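Local coordinates for anthranilate-CoA ligase (Stigmatella aurantiaca, PDB 4WV3), which belongs to the ANL superfamily of AMP-binding enzymes, pairing a large N-terminal AMP-binding region with a smaller C-terminal domain, at residues 218-223 and 292-297. Sequence-based numbering, arbitrary orientation.
Sequences LFFTFG and SASEAL. With 3UK (5'-O-[(S)-[(2-aminobenzoyl)oxy](hydroxy)phosphoryl]adenosine), chain C.
In the ligand pocket of this AMP-binding enzyme, Phe222 near the start of helix 221-234 meets Ala293, in the loop that follows strand 289-292 of the mixed sheet. Ala293 CB sits 3.6 Å from the centroid of the Phe222 ring and 17° off its normal, which meets the geometry of a CH-pi contact over the face; the nearest ring atom is Phe222 CE1, at 3.5 Å. With Phe222 CG anti to the backbone N (chi1 174°), the ring reaches across to the loop while its CB lies 3.6 Å above the plane of the Phe220 ring, over the centre. Phe220 occupies the N-cap position of the helix, and its CE2 comes to 4.1 Å from Ser294 OG, a hydroxyl that is itself hydrogen-bonded to Thr504 O.

No hydrogen bond joins the two segments; the ligand 3UK bridges them. Its aminobenzoyl ring packs beside Ala293, with 3UK C28 3.5 Å from Ala293 CB, and beside Phe222, with 3UK C29 3.5 Å from Phe222 CD1. The amine 3UK N32 donates to Thr221 OG1 over 2.7 Å (N-H...O angle 148°), and Thr221 OG1 is also bonded to the carbonyl Phe323 O. At the other end, the adenine runs along the backbone of Ser294 to Ala296, with 3UK N18 3.6 Å from Glu295 C. The carbonyl oxygen 3UK O01 lies at the edge of the Phe220 ring, near its plane. The chemistry thus divides: apolar side chains lie against one side of the aromatic ring, while a single hydroxyl, gripped by two bonds, probably fixes the direction of its amine.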
loop_
_atom_site.group_PDB
_atom_site.type_symbol
_atom_site.label_atom_id
_atom_site.label_comp_id
_atom_site.label_asym_id
_atom_site.label_seq_id
_atom_site.Cartn_x
_atom_site.Cartn_y
_atom_site.Cartn_z
ATOM N N LEU A 218 7.131 -3.564 2.626
ATOM C CA LEU A 218 7.954 -2.379 2.409
ATOM C C LEU A 218 8.082 -1.974 0.938
ATOM O O LEU A 218 8.561 -0.882 0.636
ATOM C CB LEU A 218 9.335 -2.565 3.045
ATOM C CG LEU A 218 9.341 -2.624 4.575
ATOM C CD1 LEU A 218 10.702 -3.045 5.102
ATOM C CD2 LEU A 218 8.930 -1.283 5.166
ATOM N N PHE A 219 7.658 -2.844 0.026
ATOM C CA PHE A 219 7.618 -2.470 -1.386
ATOM C C PHE A 219 6.332 -1.711 -1.701
ATOM O O PHE A 219 6.234 -1.021 -2.715
ATOM C CB PHE A 219 7.803 -3.680 -2.314
ATOM C CG PHE A 219 6.815 -4.795 -2.088
ATOM C CD1 PHE A 219 5.528 -4.720 -2.602
ATOM C CD2 PHE A 219 7.186 -5.934 -1.394
ATOM C CE1 PHE A 219 4.625 -5.749 -2.404
ATOM C CE2 PHE A 219 6.288 -6.968 -1.197
ATOM C CZ PHE A 219 5.005 -6.874 -1.701
ATOM N N PHE A 220 5.351 -1.847 -0.816
ATOM C CA PHE A 220 4.110 -1.091 -0.895
ATOM C C PHE A 220 4.309 0.209 -0.124
ATOM O O PHE A 220 4.599 0.182 1.072
ATOM C CB PHE A 220 2.973 -1.903 -0.271
ATOM C CG PHE A 220 1.600 -1.358 -0.551
ATOM C CD1 PHE A 220 1.403 -0.382 -1.513
ATOM C CD2 PHE A 220 0.504 -1.824 0.156
ATOM C CE1 PHE A 220 0.140 0.117 -1.764
ATOM C CE2 PHE A 220 -0.761 -1.330 -0.091
ATOM C CZ PHE A 220 -0.943 -0.360 -1.052
ATOM N N THR A 221 4.156 1.344 -0.802
ATOM C CA THR A 221 4.427 2.645 -0.184
ATOM C C THR A 221 3.519 2.942 1.007
ATOM O O THR A 221 3.839 3.788 1.844
ATOM C CB THR A 221 4.351 3.808 -1.199
ATOM O OG1 THR A 221 3.067 3.814 -1.837
ATOM C CG2 THR A 221 5.442 3.675 -2.250
ATOM N N PHE A 222 2.389 2.247 1.077
ATOM C CA PHE A 222 1.518 2.331 2.241
ATOM C C PHE A 222 2.265 1.820 3.467
ATOM O O PHE A 222 2.165 2.391 4.553
ATOM C CB PHE A 222 0.236 1.528 2.008
ATOM C CG PHE A 222 -0.652 1.435 3.217
ATOM C CD1 PHE A 222 -0.944 2.562 3.969
ATOM C CD2 PHE A 222 -1.209 0.223 3.590
ATOM C CE1 PHE A 222 -1.763 2.478 5.080
ATOM C CE2 PHE A 222 -2.031 0.133 4.698
ATOM C CZ PHE A 222 -2.308 1.262 5.444
ATOM N N GLY A 223 3.030 0.751 3.279
ATOM C CA GLY A 223 3.849 0.198 4.339
ATOM C C GLY A 223 5.185 0.906 4.462
ATOM O O GLY A 223 5.702 1.078 5.567
ATOM N N SER A 292 -6.203 1.957 8.092
ATOM C CA SER A 292 -6.653 1.120 6.984
ATOM C C SER A 292 -6.552 1.863 5.657
ATOM O O SER A 292 -6.836 3.059 5.585
ATOM C CB SER A 292 -8.092 0.656 7.210
ATOM O OG SER A 292 -8.553 -0.125 6.123
ATOM N N ALA A 293 -6.148 1.150 4.610
ATOM C CA ALA A 293 -6.037 1.738 3.278
ATOM C C ALA A 293 -5.867 0.612 2.262
ATOM O O ALA A 293 -5.888 -0.562 2.624
ATOM C CB ALA A 293 -4.726 2.494 3.135
ATOM N N SER A 294 -5.673 0.983 1.000
ATOM C CA SER A 294 -5.582 0.014 -0.083
ATOM C C SER A 294 -6.930 -0.023 -0.783
ATOM O O SER A 294 -7.032 0.208 -1.988
ATOM C CB SER A 294 -5.225 -1.371 0.457
ATOM O OG SER A 294 -4.769 -2.221 -0.581
ATOM N N GLU A 295 -7.967 -0.306 -0.003
ATOM C CA GLU A 295 -9.349 -0.211 -0.470
ATOM C C GLU A 295 -10.228 0.386 0.623
ATOM O O GLU A 295 -9.823 0.449 1.785
ATOM C CB GLU A 295 -9.889 -1.578 -0.905
ATOM C CG GLU A 295 -9.323 -2.087 -2.225
ATOM C CD GLU A 295 -10.141 -3.222 -2.816
ATOM O OE1 GLU A 295 -11.271 -3.453 -2.340
ATOM O OE2 GLU A 295 -9.655 -3.881 -3.759
ATOM N N ALA A 296 -11.427 0.824 0.251
ATOM C CA ALA A 296 -12.337 1.467 1.194
ATOM C C ALA A 296 -12.721 0.543 2.347
ATOM O O ALA A 296 -13.146 -0.592 2.131
ATOM C CB ALA A 296 -13.582 1.966 0.476
ATOM N N LEU A 297 -12.557 1.035 3.571
ATOM C CA LEU A 297 -12.921 0.275 4.762
ATOM C C LEU A 297 -14.414 0.398 5.048
ATOM O O LEU A 297 -14.904 1.489 5.344
ATOM C CB LEU A 297 -12.121 0.756 5.975
ATOM C CG LEU A 297 -12.458 0.076 7.305
ATOM C CD1 LEU A 297 -11.933 -1.352 7.337
ATOM C CD2 LEU A 297 -11.923 0.877 8.481
HETATM C C10 3UK C . -7.266 2.689 -3.892
HETATM C C15 3UK C . -8.346 3.305 -1.732
HETATM C C17 3UK C . -10.560 3.672 -1.003
HETATM C C21 3UK C . -7.567 3.902 -4.727
HETATM C C26 3UK C . -1.875 3.370 -1.050
HETATM C C28 3UK C . -2.384 4.259 1.136
HETATM O O01 3UK C . -2.982 1.595 -2.256
HETATM C C02 3UK C . -2.289 2.583 -2.348
HETATM O O03 3UK C . -1.548 2.821 -3.538
HETATM P P04 3UK C . -1.809 1.966 -4.854
HETATM O O05 3UK C . -0.817 2.439 -5.963
HETATM O O06 3UK C . -3.303 2.155 -5.412
HETATM C C07 3UK C . -4.033 3.351 -5.096
HETATM C C08 3UK C . -5.492 3.083 -5.327
HETATM O O09 3UK C . -5.995 2.198 -4.301
HETATM N N11 3UK C . -7.234 3.025 -2.506
HETATM C C12 3UK C . -6.113 3.114 -1.730
HETATM N N13 3UK C . -6.494 3.450 -0.466
HETATM C C14 3UK C . -7.874 3.575 -0.441
HETATM N N16 3UK C . -9.679 3.359 -1.988
HETATM N N18 3UK C . -10.178 3.937 0.239
HETATM C C19 3UK C . -8.878 3.904 0.572
HETATM N N20 3UK C . -8.477 4.189 1.905
HETATM O O22 3UK C . -8.399 3.539 -5.813
HETATM C C23 3UK C . -6.267 4.333 -5.217
HETATM O O24 3UK C . -6.408 4.950 -6.512
HETATM O O25 3UK C . -1.544 0.498 -4.568
HETATM C C27 3UK C . -2.772 3.546 -0.025
HETATM C C29 3UK C . -1.058 4.801 1.243
HETATM C C30 3UK C . -0.162 4.629 0.216
HETATM C C31 3UK C . -0.547 3.912 -0.944
HETATM N N32 3UK C . 0.407 3.727 -2.037
#